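Local coordinates for protein 3-methyladenine dna-glycosylase (Archaeoglobus fulgidus, PDB 2JHN) that belongs to the helix-hairpin-helix family of DNA repair proteins, its mainly helical fold preceded by a TATA-box-binding-protein-like domain, at residues A[116-121]-A[196-201]; A[189-194]-A[213-218]; A[207-212]-A[225-230]. The protein carries 1 engineered substitution. All blocks are in the same frame, centred on the assembly; numbering follows the deposited sequence. Where two conformers were deposited one is given.

How the interactions relate
The three contacts lie on the same side of the chain's centre and form one connected block of packing, with centres about 13 Å (interactions 1 and 2), 10 Å (1 and 3) and 12 Å (2 and 3) apart. Ile191 joins the first two: its CG2 lies 3.8 Å from Leu197 CD2, while its CD1 serves Phe215 in interaction 2. Leu200 links interactions 1 and 3, with its CD1 3.6 Å from Tyr211 CD2. Helix 205-213 of interaction 3 runs into the sodium-binding segment 213-218 of interaction 2, and Leu212 O packs 3.3 Å from Ile218 CB. The side chain of Leu212 is about 8 Å from a bound sodium ion.

Interaction 1. Residues A[116-121]-A[196-201]; sequences MSVFEG and NLEELK
Glu198 reaches across to the start of helix 118-127, where its OE1 accepts a nearly straight bond from Val118 N (2.9 Å, 169°), met on the syn side, somewhat out of the carboxylate plane. Glu198 OE1 also accepts a hydrogen bond from water 1, which in turn accepts from Phe119 N, so one carboxylate oxygen serves two successive amides of the first turn. Ser117 is the N-cap: its OG takes Glu120 N at 3.1 Å. A negative group at this helix end is probably favoured by the helix dipole.

The apolar part centres on Val118. Its CG1, anti to the backbone N (chi1 171°), lies 3.9 Å from Leu197 CG and 4.0 Å from Leu200 CD2. The other branch, CG2, rests 3.6 Å from Lys201 CG, touching the aliphatic part of a lysine whose NZ goes on to a salt bridge with Glu78. Leu197 CD2 meets the Phe119 ring at its edge, 3.9 Å from Phe119 CD1.

The 3-10 turn thus lies across the N-terminal end of helix 118-127. Phe119 continues onto helices 164-177 and 182-192, while Leu197 and Leu200 both pack against helix 205-213.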
ATOM      1  N   MET A 116      -3.563   3.191   5.169  0.50 13.47           N
ATOM      2  CA  MET A 116      -3.894   3.005   6.584  0.50 14.68           C
ATOM      3  C   MET A 116      -5.407   3.074   6.870  0.50 13.77           C
ATOM      4  O   MET A 116      -5.831   3.166   8.033  0.50 13.08           O
ATOM      5  CB  MET A 116      -3.116   3.992   7.458  0.50 14.96           C
ATOM      6  CG  MET A 116      -1.597   3.958   7.225  0.50 15.56           C
ATOM      7  SD  MET A 116      -0.634   4.049   8.758  0.50 18.86           S
ATOM      8  CE  MET A 116      -1.296   2.601   9.578  0.50 20.34           C
ATOM      9  N   SER A 117      -6.204   3.044   5.801  1.00 12.94           N
ATOM     10  CA  SER A 117      -7.661   2.852   5.898  1.00 11.97           C
ATOM     11  C   SER A 117      -8.164   2.333   4.558  1.00 11.98           C
ATOM     12  O   SER A 117      -7.529   2.558   3.518  1.00  9.29           O
ATOM     13  CB  SER A 117      -8.415   4.160   6.250  1.00 12.36           C
ATOM     14  OG  SER A 117      -8.421   5.114   5.173  1.00  9.10           O
ATOM     15  N   VAL A 118      -9.333   1.681   4.583  1.00 11.03           N
ATOM     16  CA  VAL A 118      -9.975   1.209   3.351  1.00 11.18           C
ATOM     17  C   VAL A 118     -10.276   2.377   2.407  1.00 11.19           C
ATOM     18  O   VAL A 118     -10.054   2.292   1.186  1.00  9.86           O
ATOM     19  CB  VAL A 118     -11.291   0.447   3.686  1.00 11.34           C
ATOM     20  CG1 VAL A 118     -12.105   0.125   2.399  1.00 13.07           C
ATOM     21  CG2 VAL A 118     -10.959  -0.820   4.462  1.00 11.64           C
ATOM     22  N   PHE A 119     -10.840   3.450   2.965  1.00 11.04           N
ATOM     23  CA  PHE A 119     -11.094   4.649   2.184  1.00 10.56           C
ATOM     24  C   PHE A 119      -9.854   5.154   1.438  1.00  9.85           C
ATOM     25  O   PHE A 119      -9.914   5.397   0.236  1.00  8.23           O
ATOM     26  CB  PHE A 119     -11.667   5.809   3.029  1.00 11.58           C
ATOM     27  CG  PHE A 119     -11.968   7.016   2.209  1.00 10.95           C
ATOM     28  CD1 PHE A 119     -12.901   6.938   1.169  1.00 11.95           C
ATOM     29  CD2 PHE A 119     -11.323   8.219   2.447  1.00 13.35           C
ATOM     30  CE1 PHE A 119     -13.200   8.037   0.391  1.00 13.32           C
ATOM     31  CE2 PHE A 119     -11.623   9.376   1.649  1.00 13.97           C
ATOM     32  CZ  PHE A 119     -12.553   9.279   0.636  1.00 13.58           C
ATOM     33  N   GLU A 120      -8.729   5.270   2.142  1.00  9.55           N
ATOM     34  CA  GLU A 120      -7.490   5.711   1.500  1.00  9.47           C
ATOM     35  C   GLU A 120      -7.081   4.755   0.366  1.00  9.67           C
ATOM     36  O   GLU A 120      -6.691   5.202  -0.718  1.00  9.33           O
ATOM     37  CB  GLU A 120      -6.383   5.881   2.539  1.00 10.05           C
ATOM     38  CG  GLU A 120      -4.997   6.192   1.942  1.00 10.02           C
ATOM     39  CD  GLU A 120      -3.871   6.147   2.969  1.00 10.12           C
ATOM     40  OE1 GLU A 120      -4.122   5.871   4.163  1.00 12.22           O
ATOM     41  OE2 GLU A 120      -2.701   6.392   2.538  1.00 14.98           O
ATOM     42  N   GLY A 121      -7.149   3.450   0.630  1.00  8.56           N
ATOM     43  CA  GLY A 121      -6.796   2.430  -0.381  1.00  9.09           C
ATOM     44  C   GLY A 121      -7.653   2.518  -1.634  1.00  9.32           C
ATOM     45  O   GLY A 121      -7.128   2.478  -2.749  1.00  9.19           O
ATOM     46  N   ASN A 196     -19.511   2.869   7.169  1.00 20.40           N
ATOM     47  CA  ASN A 196     -18.908   1.626   7.667  1.00 20.01           C
ATOM     48  C   ASN A 196     -17.866   1.018   6.721  1.00 19.01           C
ATOM     49  O   ASN A 196     -17.665  -0.194   6.668  1.00 18.18           O
ATOM     50  CB  ASN A 196     -19.998   0.599   8.035  1.00 20.44           C
ATOM     51  CG  ASN A 196     -21.014   1.169   9.039  1.00 21.27           C
ATOM     52  OD1 ASN A 196     -20.637   1.664  10.099  1.00 23.47           O
ATOM     53  ND2 ASN A 196     -22.298   1.089   8.703  1.00 24.68           N
ATOM     54  N   LEU A 197     -17.227   1.877   5.939  1.00 18.98           N
ATOM     55  CA  LEU A 197     -16.315   1.397   4.908  1.00 18.20           C
ATOM     56  C   LEU A 197     -15.108   0.604   5.459  1.00 18.01           C
ATOM     57  O   LEU A 197     -14.663  -0.376   4.844  1.00 16.76           O
ATOM     58  CB  LEU A 197     -15.921   2.595   4.011  1.00 18.52           C
ATOM     59  CG  LEU A 197     -15.287   2.431   2.649  1.00 20.41           C
ATOM     60  CD1 LEU A 197     -16.108   1.533   1.708  1.00 18.50           C
ATOM     61  CD2 LEU A 197     -15.109   3.829   2.079  1.00 17.61           C
ATOM     62  N   GLU A 198     -14.615   0.953   6.653  1.00 17.49           N
ATOM     63  CA  GLU A 198     -13.485   0.194   7.199  1.00 17.85           C
ATOM     64  C   GLU A 198     -13.840  -1.294   7.394  1.00 17.71           C
ATOM     65  O   GLU A 198     -12.969  -2.155   7.387  1.00 17.39           O
ATOM     66  CB  GLU A 198     -12.973   0.817   8.505  1.00 18.98           C
ATOM     67  CG  GLU A 198     -11.599   0.276   8.972  1.00 21.13           C
ATOM     68  CD  GLU A 198     -10.420   0.619   8.030  1.00 22.73           C
ATOM     69  OE1 GLU A 198     -10.541   1.546   7.182  1.00 19.09           O
ATOM     70  OE2 GLU A 198      -9.363  -0.059   8.180  1.00 22.32           O
ATOM     71  N   GLU A 199     -15.131  -1.596   7.560  1.00 17.54           N
ATOM     72  CA  GLU A 199     -15.551  -3.001   7.718  1.00 17.20           C
ATOM     73  C   GLU A 199     -15.278  -3.890   6.499  1.00 17.48           C
ATOM     74  O   GLU A 199     -15.251  -5.119   6.612  1.00 17.55           O
ATOM     75  CB  GLU A 199     -17.033  -3.105   8.133  1.00 16.78           C
ATOM     76  CG  GLU A 199     -17.326  -2.440   9.477  1.00 16.73           C
ATOM     77  CD  GLU A 199     -18.817  -2.442   9.837  1.00 16.27           C
ATOM     78  OE1 GLU A 199     -19.634  -2.890   9.009  1.00 15.98           O
ATOM     79  OE2 GLU A 199     -19.161  -1.944  10.929  1.00 16.71           O
ATOM     80  N   LEU A 200     -15.048  -3.266   5.336  1.00 17.69           N
ATOM     81  CA  LEU A 200     -14.804  -4.015   4.098  1.00 18.27           C
ATOM     82  C   LEU A 200     -13.615  -4.959   4.246  1.00 19.03           C
ATOM     83  O   LEU A 200     -13.581  -6.014   3.616  1.00 18.53           O
ATOM     84  CB  LEU A 200     -14.593  -3.047   2.916  1.00 17.39           C
ATOM     85  CG  LEU A 200     -14.716  -3.615   1.499  1.00 17.21           C
ATOM     86  CD1 LEU A 200     -16.139  -4.135   1.207  1.00 16.29           C
ATOM     87  CD2 LEU A 200     -14.283  -2.548   0.469  1.00 17.38           C
ATOM     88  N   LYS A 201     -12.650  -4.569   5.079  1.00 20.23           N
ATOM     89  CA  LYS A 201     -11.496  -5.421   5.393  1.00 22.56           C
ATOM     90  C   LYS A 201     -11.848  -6.812   5.891  1.00 23.21           C
ATOM     91  O   LYS A 201     -11.103  -7.754   5.675  1.00 24.57           O
ATOM     92  CB  LYS A 201     -10.623  -4.770   6.456  1.00 23.37           C
ATOM     93  CG  LYS A 201      -9.616  -3.856   5.898  1.00 26.74           C
ATOM     94  CD  LYS A 201      -8.700  -3.367   6.980  1.00 30.62           C
ATOM     95  CE  LYS A 201      -7.391  -4.085   6.912  1.00 33.09           C
ATOM     96  NZ  LYS A 201      -6.546  -3.590   8.024  1.00 35.79           N
TER
HETATM   97  O   HOH W   1     -11.905   3.379   5.708  1.00 14.69           O

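Interaction 2. Residues A[189-194]-A[213-218]; sequences VEIAKE and TSFKGI. With NA (sodium ion), chain E.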
ATOM      1  N   VAL A 189     -15.731  10.994  -4.574  1.00 19.17           N
ATOM      2  CA  VAL A 189     -16.804  11.588  -3.777  1.00 18.94           C
ATOM      3  C   VAL A 189     -17.907  10.542  -3.508  1.00 18.54           C
ATOM      4  O   VAL A 189     -18.382  10.394  -2.383  1.00 18.29           O
ATOM      5  CB  VAL A 189     -17.333  12.895  -4.426  1.00 19.65           C
ATOM      6  CG1 VAL A 189     -18.626  13.368  -3.737  1.00 20.55           C
ATOM      7  CG2 VAL A 189     -16.260  13.987  -4.369  1.00 20.70           C
ATOM      8  N   GLU A 190     -18.257   9.770  -4.530  1.00 18.98           N
ATOM      9  CA  GLU A 190     -19.229   8.678  -4.404  1.00 19.34           C
ATOM     10  C   GLU A 190     -18.864   7.677  -3.282  1.00 18.48           C
ATOM     11  O   GLU A 190     -19.676   7.353  -2.405  1.00 17.60           O
ATOM     12  CB  GLU A 190     -19.367   7.964  -5.758  1.00 19.44           C
ATOM     13  CG  GLU A 190     -20.619   7.116  -5.903  1.00 22.10           C
ATOM     14  CD  GLU A 190     -20.727   6.383  -7.262  1.00 22.51           C
ATOM     15  OE1 GLU A 190     -20.151   6.839  -8.284  1.00 28.05           O
ATOM     16  OE2 GLU A 190     -21.436   5.350  -7.300  1.00 28.96           O
ATOM     17  N   ILE A 191     -17.613   7.230  -3.297  1.00 17.02           N
ATOM     18  CA  ILE A 191     -17.101   6.325  -2.284  1.00 16.49           C
ATOM     19  C   ILE A 191     -17.124   6.975  -0.892  1.00 15.60           C
ATOM     20  O   ILE A 191     -17.458   6.323   0.107  1.00 15.30           O
ATOM     21  CB  ILE A 191     -15.674   5.825  -2.673  1.00 16.37           C
ATOM     22  CG1 ILE A 191     -15.702   5.008  -3.999  1.00 16.71           C
ATOM     23  CG2 ILE A 191     -15.016   5.094  -1.506  1.00 16.51           C
ATOM     24  CD1 ILE A 191     -16.352   3.649  -3.883  1.00 19.06           C
ATOM     25  N   ALA A 192     -16.812   8.273  -0.828  1.00 16.37           N
ATOM     26  CA  ALA A 192     -16.808   9.008   0.458  1.00 15.95           C
ATOM     27  C   ALA A 192     -18.165   9.008   1.204  1.00 16.82           C
ATOM     28  O   ALA A 192     -18.226   9.088   2.443  1.00 16.28           O
ATOM     29  CB  ALA A 192     -16.292  10.460   0.246  1.00 15.72           C
ATOM     30  N   LYS A 193     -19.245   8.926   0.442  1.00 17.58           N
ATOM     31  CA  LYS A 193     -20.607   8.811   1.014  1.00 18.59           C
ATOM     32  C   LYS A 193     -20.921   7.481   1.723  1.00 19.06           C
ATOM     33  O   LYS A 193     -21.910   7.375   2.453  1.00 17.98           O
ATOM     34  CB  LYS A 193     -21.644   9.062  -0.093  1.00 19.20           C
ATOM     35  CG  LYS A 193     -21.647  10.489  -0.596  1.00 21.12           C
ATOM     36  CD  LYS A 193     -22.603  10.670  -1.769  1.00 25.67           C
ATOM     37  CE  LYS A 193     -22.509  12.073  -2.330  1.00 28.23           C
ATOM     38  NZ  LYS A 193     -23.453  12.245  -3.471  1.00 32.50           N
ATOM     39  N   GLU A 194     -20.094   6.456   1.504  1.00 18.49           N
ATOM     40  CA  GLU A 194     -20.357   5.124   2.055  1.00 19.09           C
ATOM     41  C   GLU A 194     -20.077   5.063   3.548  1.00 20.14           C
ATOM     42  O   GLU A 194     -19.044   5.532   4.018  1.00 20.86           O
ATOM     43  CB  GLU A 194     -19.538   4.056   1.312  1.00 19.43           C
ATOM     44  CG  GLU A 194     -19.888   3.923  -0.164  1.00 18.60           C
ATOM     45  CD  GLU A 194     -21.228   3.223  -0.370  1.00 19.54           C
ATOM     46  OE1 GLU A 194     -21.346   2.020  -0.077  1.00 20.72           O
ATOM     47  OE2 GLU A 194     -22.183   3.888  -0.785  1.00 24.66           O
ATOM     48  N   THR A 213     -16.830  -3.667  -7.457  1.00 13.20           N
ATOM     49  CA  THR A 213     -17.125  -3.606  -8.879  1.00 13.78           C
ATOM     50  C   THR A 213     -18.553  -3.121  -9.143  1.00 14.25           C
ATOM     51  O   THR A 213     -18.874  -2.776 -10.279  1.00 15.00           O
ATOM     52  CB  THR A 213     -16.884  -4.951  -9.618  1.00 12.41           C
ATOM     53  OG1 THR A 213     -17.625  -6.000  -8.982  1.00 14.30           O
ATOM     54  CG2 THR A 213     -15.390  -5.299  -9.639  1.00 13.94           C
ATOM     55  N   SER A 214     -19.375  -3.072  -8.104  1.00 14.46           N
ATOM     56  CA  SER A 214     -20.735  -2.512  -8.195  1.00 16.30           C
ATOM     57  C   SER A 214     -20.745  -0.987  -8.448  1.00 17.23           C
ATOM     58  O   SER A 214     -21.775  -0.421  -8.854  1.00 18.50           O
ATOM     59  CB  SER A 214     -21.580  -2.890  -6.959  1.00 15.98           C
ATOM     60  OG  SER A 214     -21.391  -1.977  -5.891  1.00 17.37           O
ATOM     61  N   PHE A 215     -19.620  -0.319  -8.205  1.00 16.65           N
ATOM     62  CA  PHE A 215     -19.486   1.091  -8.554  1.00 16.96           C
ATOM     63  C   PHE A 215     -19.098   1.242 -10.025  1.00 18.07           C
ATOM     64  O   PHE A 215     -18.206   0.552 -10.509  1.00 16.77           O
ATOM     65  CB  PHE A 215     -18.447   1.768  -7.641  1.00 17.18           C
ATOM     66  CG  PHE A 215     -18.875   1.842  -6.198  1.00 17.57           C
ATOM     67  CD1 PHE A 215     -19.530   2.976  -5.705  1.00 17.47           C
ATOM     68  CD2 PHE A 215     -18.636   0.780  -5.333  1.00 15.69           C
ATOM     69  CE1 PHE A 215     -19.934   3.038  -4.370  1.00 19.27           C
ATOM     70  CE2 PHE A 215     -19.033   0.848  -3.977  1.00 18.27           C
ATOM     71  CZ  PHE A 215     -19.681   1.968  -3.511  1.00 19.58           C
ATOM     72  N   LYS A 216     -19.772   2.139 -10.750  1.00 18.92           N
ATOM     73  CA  LYS A 216     -19.413   2.366 -12.152  1.00 20.36           C
ATOM     74  C   LYS A 216     -18.071   3.094 -12.233  1.00 19.62           C
ATOM     75  O   LYS A 216     -17.924   4.229 -11.751  1.00 20.76           O
ATOM     76  CB  LYS A 216     -20.522   3.123 -12.896  1.00 20.50           C
ATOM     77  CG  LYS A 216     -20.726   4.545 -12.408  1.00 23.26           C
ATOM     78  CD  LYS A 216     -22.068   5.168 -12.870  1.00 24.79           C
ATOM     79  CE  LYS A 216     -22.263   6.538 -12.237  1.00 28.45           C
ATOM     80  NZ  LYS A 216     -22.612   6.440 -10.792  1.00 31.95           N
ATOM     81  N   GLY A 217     -17.084   2.421 -12.811  1.00 18.05           N
ATOM     82  CA  GLY A 217     -15.758   3.001 -12.975  1.00 17.60           C
ATOM     83  C   GLY A 217     -14.727   2.215 -12.176  1.00 16.44           C
ATOM     84  O   GLY A 217     -13.515   2.476 -12.277  1.00 16.14           O
ATOM     85  N   ILE A 218     -15.220   1.271 -11.379  1.00 15.24           N
ATOM     86  CA  ILE A 218     -14.349   0.292 -10.706  1.00 14.22           C
ATOM     87  C   ILE A 218     -14.542  -1.057 -11.401  1.00 13.65           C
ATOM     88  O   ILE A 218     -15.600  -1.664 -11.276  1.00 13.98           O
ATOM     89  CB  ILE A 218     -14.628   0.163  -9.211  1.00 14.07           C
ATOM     90  CG1 ILE A 218     -14.445   1.531  -8.508  1.00 15.02           C
ATOM     91  CG2 ILE A 218     -13.702  -0.911  -8.601  1.00 13.46           C
ATOM     92  CD1 ILE A 218     -14.545   1.513  -6.982  1.00 14.93           C
TER
HETATM   93 NA    NA E1298     -17.946  -1.426 -11.924  1.00 18.75          NA
HETATM   94  O   HOH W   2     -17.398  -0.137 -13.933  1.00 17.01           O
HETATM   95  O   HOH W   3     -17.786  -3.444 -13.433  1.00 19.18           O
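Lys216 NZ is gripped by two anionic groups: a long salt bridge of 3.5 Å to Glu190 OE1, and a second one to the sulfonate of a bound 2-(N-morpholino)-ethanesulfonic acid molecule, probably from the crystallisation liquor. The lysine chain is extended until a bend at chi4 (-74°) turns the ammonium group toward helix 182-192. Glu190 runs straight out from that helix to meet it, its chain crossing the lysine at about a right angle.

Beside this ion pair Phe215 packs against Glu190, Ile191 and Glu194. Ile191 CD1 sits over the centre of one ring face, 3.5 Å from the centroid and only 6° off the normal, a CH-pi contact. The two glutamates meet the ring at its edge instead: Glu190 OE2 is 3.4 Å from CD1 of Phe215, and Glu194 CD is 3.7 Å from its CZ, with the Glu194 carboxylate plane turned 84° from the ring. Glu190 OE2 beside the ring hydrogens is probably a favourable electrostatic arrangement. Glu194 OE1 probably hydrogen-bonds Tyr211 OH, though the modelled distance is unusually short; the Tyr211 ring also meets Phe215 edge-to-face.

Phe215 to Ile218 is a type II turn, the hairpin of the helix-hairpin-helix motif between helices 205-213 and 220-229. Carbonyls of the turn, Phe215 O and Ile218 O, and Thr213 O just before it bind a sodium ion together with waters 2 and 3; metal binding by hairpin carbonyls is known from other helix-hairpin-helix motifs. Water 2 also accepts from Gly217 N at 2.8 Å, tying the turn to the ion a second time. Ile218 CD1 adds a looser apolar touch to Ile191 CD1 at 4.2 Å, and Leu187 of helix 182-192 packs against both Phe215 and Ile218.

Interaction 3. Residues A[207-212]-A[225-230]; sequences EAYEYL and LVLSIA. Engineered in segment 225-230: Ile229 (natural residue Met).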
ATOM      1  N   GLU A 207     -17.503 -11.343  -1.867  1.00 18.82           N
ATOM      2  CA  GLU A 207     -18.433 -10.279  -1.449  1.00 17.79           C
ATOM      3  C   GLU A 207     -17.810  -8.870  -1.612  1.00 16.32           C
ATOM      4  O   GLU A 207     -18.469  -7.919  -2.065  1.00 14.99           O
ATOM      5  CB  GLU A 207     -18.829 -10.478   0.028  1.00 19.36           C
ATOM      6  CG  GLU A 207     -19.620 -11.789   0.368  1.00 22.87           C
ATOM      7  CD  GLU A 207     -18.756 -13.058   0.511  1.00 29.09           C
ATOM      8  OE1 GLU A 207     -17.508 -13.016   0.370  1.00 30.54           O
ATOM      9  OE2 GLU A 207     -19.351 -14.134   0.752  1.00 33.87           O
ATOM     10  N   ALA A 208     -16.555  -8.741  -1.191  1.00 14.53           N
ATOM     11  CA  ALA A 208     -15.828  -7.470  -1.331  1.00 13.01           C
ATOM     12  C   ALA A 208     -15.618  -7.137  -2.815  1.00 12.57           C
ATOM     13  O   ALA A 208     -15.807  -5.993  -3.207  1.00 12.28           O
ATOM     14  CB  ALA A 208     -14.518  -7.516  -0.558  1.00 13.29           C
ATOM     15  N   TYR A 209     -15.272  -8.140  -3.633  1.00 12.05           N
ATOM     16  CA  TYR A 209     -15.125  -7.943  -5.087  1.00 13.21           C
ATOM     17  C   TYR A 209     -16.419  -7.425  -5.726  1.00 13.09           C
ATOM     18  O   TYR A 209     -16.400  -6.494  -6.527  1.00 12.47           O
ATOM     19  CB  TYR A 209     -14.682  -9.253  -5.789  1.00 13.25           C
ATOM     20  CG  TYR A 209     -14.455  -9.051  -7.269  1.00 14.06           C
ATOM     21  CD1 TYR A 209     -13.231  -8.579  -7.748  1.00 13.63           C
ATOM     22  CD2 TYR A 209     -15.483  -9.296  -8.209  1.00 13.68           C
ATOM     23  CE1 TYR A 209     -13.017  -8.371  -9.144  1.00 11.04           C
ATOM     24  CE2 TYR A 209     -15.268  -9.091  -9.588  1.00 15.10           C
ATOM     25  CZ  TYR A 209     -14.038  -8.626 -10.047  1.00 12.29           C
ATOM     26  OH  TYR A 209     -13.836  -8.417 -11.414  1.00 13.05           O
ATOM     27  N   GLU A 210     -17.549  -8.019  -5.365  0.50 14.05           N
ATOM     28  CA  GLU A 210     -18.825  -7.599  -5.951  0.50 14.31           C
ATOM     29  C   GLU A 210     -19.247  -6.215  -5.464  0.50 13.93           C
ATOM     30  O   GLU A 210     -19.861  -5.460  -6.205  0.50 14.36           O
ATOM     31  CB  GLU A 210     -19.923  -8.636  -5.686  0.50 14.70           C
ATOM     32  CG  GLU A 210     -19.753  -9.922  -6.475  0.50 17.27           C
ATOM     33  CD  GLU A 210     -19.874  -9.719  -7.987  0.50 20.17           C
ATOM     34  OE1 GLU A 210     -20.778  -8.968  -8.420  0.50 22.47           O
ATOM     35  OE2 GLU A 210     -19.079 -10.326  -8.740  0.50 21.09           O
ATOM     36  N   TYR A 211     -18.896  -5.867  -4.229  1.00 14.01           N
ATOM     37  CA  TYR A 211     -19.161  -4.523  -3.739  1.00 14.03           C
ATOM     38  C   TYR A 211     -18.334  -3.486  -4.509  1.00 13.14           C
ATOM     39  O   TYR A 211     -18.882  -2.498  -5.035  1.00 12.74           O
ATOM     40  CB  TYR A 211     -18.920  -4.432  -2.243  1.00 14.36           C
ATOM     41  CG  TYR A 211     -19.016  -3.028  -1.680  1.00 15.21           C
ATOM     42  CD1 TYR A 211     -20.256  -2.427  -1.458  1.00 14.60           C
ATOM     43  CD2 TYR A 211     -17.856  -2.304  -1.369  1.00 16.65           C
ATOM     44  CE1 TYR A 211     -20.345  -1.113  -0.934  1.00 14.80           C
ATOM     45  CE2 TYR A 211     -17.913  -1.017  -0.852  1.00 15.92           C
ATOM     46  CZ  TYR A 211     -19.173  -0.423  -0.637  1.00 17.67           C
ATOM     47  OH  TYR A 211     -19.236   0.836  -0.098  1.00 16.33           O
ATOM     48  N   LEU A 212     -17.028  -3.727  -4.612  1.00 11.79           N
ATOM     49  CA  LEU A 212     -16.156  -2.758  -5.295  1.00 11.57           C
ATOM     50  C   LEU A 212     -16.588  -2.566  -6.750  1.00 12.35           C
ATOM     51  O   LEU A 212     -16.761  -1.446  -7.197  1.00 12.61           O
ATOM     52  CB  LEU A 212     -14.676  -3.170  -5.192  1.00 11.50           C
ATOM     53  CG  LEU A 212     -14.172  -3.080  -3.744  1.00  9.89           C
ATOM     54  CD1 LEU A 212     -12.896  -3.905  -3.601  1.00 10.29           C
ATOM     55  CD2 LEU A 212     -13.935  -1.608  -3.398  1.00 11.53           C
ATOM     56  N   LEU A 225      -6.693  -4.996  -7.208  1.00 10.48           N
ATOM     57  CA  LEU A 225      -5.613  -4.195  -6.586  1.00 10.82           C
ATOM     58  C   LEU A 225      -6.025  -3.765  -5.156  1.00 10.25           C
ATOM     59  O   LEU A 225      -5.272  -3.954  -4.198  1.00 10.21           O
ATOM     60  CB  LEU A 225      -5.279  -2.976  -7.455  1.00 10.93           C
ATOM     61  CG  LEU A 225      -4.026  -2.172  -7.155  1.00 12.11           C
ATOM     62  CD1 LEU A 225      -2.807  -3.094  -7.393  1.00 13.97           C
ATOM     63  CD2 LEU A 225      -4.015  -0.961  -8.125  1.00 13.18           C
ATOM     64  N   VAL A 226      -7.241  -3.250  -5.004  1.00  9.88           N
ATOM     65  CA  VAL A 226      -7.745  -2.870  -3.650  1.00  9.23           C
ATOM     66  C   VAL A 226      -7.719  -4.066  -2.715  1.00  9.22           C
ATOM     67  O   VAL A 226      -7.206  -3.972  -1.596  1.00  7.92           O
ATOM     68  CB  VAL A 226      -9.151  -2.258  -3.716  1.00  8.79           C
ATOM     69  CG1 VAL A 226      -9.812  -2.198  -2.299  1.00  9.64           C
ATOM     70  CG2 VAL A 226      -9.080  -0.851  -4.360  1.00  9.74           C
ATOM     71  N   LEU A 227      -8.270  -5.194  -3.174  1.00  8.97           N
ATOM     72  CA  LEU A 227      -8.349  -6.391  -2.371  1.00 10.50           C
ATOM     73  C   LEU A 227      -6.970  -6.793  -1.806  1.00 10.11           C
ATOM     74  O   LEU A 227      -6.847  -7.112  -0.634  1.00 10.65           O
ATOM     75  CB  LEU A 227      -8.950  -7.548  -3.183  1.00  9.05           C
ATOM     76  CG  LEU A 227     -10.506  -7.513  -3.146  1.00 12.40           C
ATOM     77  CD1 LEU A 227     -11.090  -8.290  -4.299  1.00 14.33           C
ATOM     78  CD2 LEU A 227     -10.971  -8.122  -1.829  1.00 15.74           C
ATOM     79  N   SER A 228      -5.961  -6.740  -2.646  1.00 10.25           N
ATOM     80  CA  SER A 228      -4.611  -7.176  -2.241  1.00 11.45           C
ATOM     81  C   SER A 228      -3.855  -6.089  -1.464  1.00 11.04           C
ATOM     82  O   SER A 228      -3.339  -6.351  -0.361  1.00 12.54           O
ATOM     83  CB  SER A 228      -3.813  -7.619  -3.466  1.00 11.79           C
ATOM     84  OG  SER A 228      -3.830  -6.653  -4.497  1.00 14.62           O
ATOM     85  N   ILE A 229      -3.782  -4.897  -2.028  1.00 10.42           N
ATOM     86  CA  ILE A 229      -2.919  -3.847  -1.457  1.00 12.06           C
ATOM     87  C   ILE A 229      -3.538  -3.025  -0.327  1.00 11.62           C
ATOM     88  O   ILE A 229      -2.786  -2.426   0.462  1.00 13.45           O
ATOM     89  CB  ILE A 229      -2.221  -2.933  -2.540  1.00 12.24           C
ATOM     90  CG1 ILE A 229      -3.158  -1.839  -3.067  1.00 13.19           C
ATOM     91  CG2 ILE A 229      -1.598  -3.788  -3.679  1.00 14.02           C
ATOM     92  CD1 ILE A 229      -2.462  -0.751  -3.980  1.00 14.02           C
ATOM     93  N   ALA A 230      -4.871  -2.995  -0.242  1.00 11.35           N
ATOM     94  CA  ALA A 230      -5.596  -2.250   0.798  1.00 11.32           C
ATOM     95  C   ALA A 230      -6.295  -3.147   1.829  1.00 11.58           C
ATOM     96  O   ALA A 230      -6.307  -2.819   3.030  1.00 12.70           O
ATOM     97  CB  ALA A 230      -6.602  -1.263   0.173  1.00 11.45           C
TER
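With chi1 at -85°, Leu227 holds its CG anti to the carbonyl carbon and sends its two methyls across to helix 205-213, one to each of two successive residues. Leu227 CD2 lies 3.8 Å from Ala208 CB. Leu227 CD1 lies 4.0 Å from Tyr209 CB and close to the plane of the tyrosine ring, at its edge, so the ring's faces play no part in this touch. The Tyr209 side chain crosses the leucine at about a right angle.

One turn further along, Leu212 takes the same first-torsion well as Leu227 (chi1 -67°) and directs CD1 to Val226, the neighbour of Leu227: Leu212 CD1 is 3.8 Å from Val226 CG1, and a more distant 4.4 Å from Leu227 CG. The contact between the two segments is therefore purely apolar, made by alanine, leucine and valine methyls with CB and the ring edge of Tyr209, and no hydrogen bond bridges the helices.

The axes of helix segments 207-212 and 225-229 approach to 10.5 Å and their directions differ by 134°, well short of antiparallel. Ile122 of helix 118-127 packs on both Leu212 and Val226, while Ala223 of helix 220-229 also meets Tyr209 and Leu212. Two helices packed at such an angle, joined by the tight Gly-containing turn that binds sodium, are the signature helix-hairpin-helix motif of this DNA repair family.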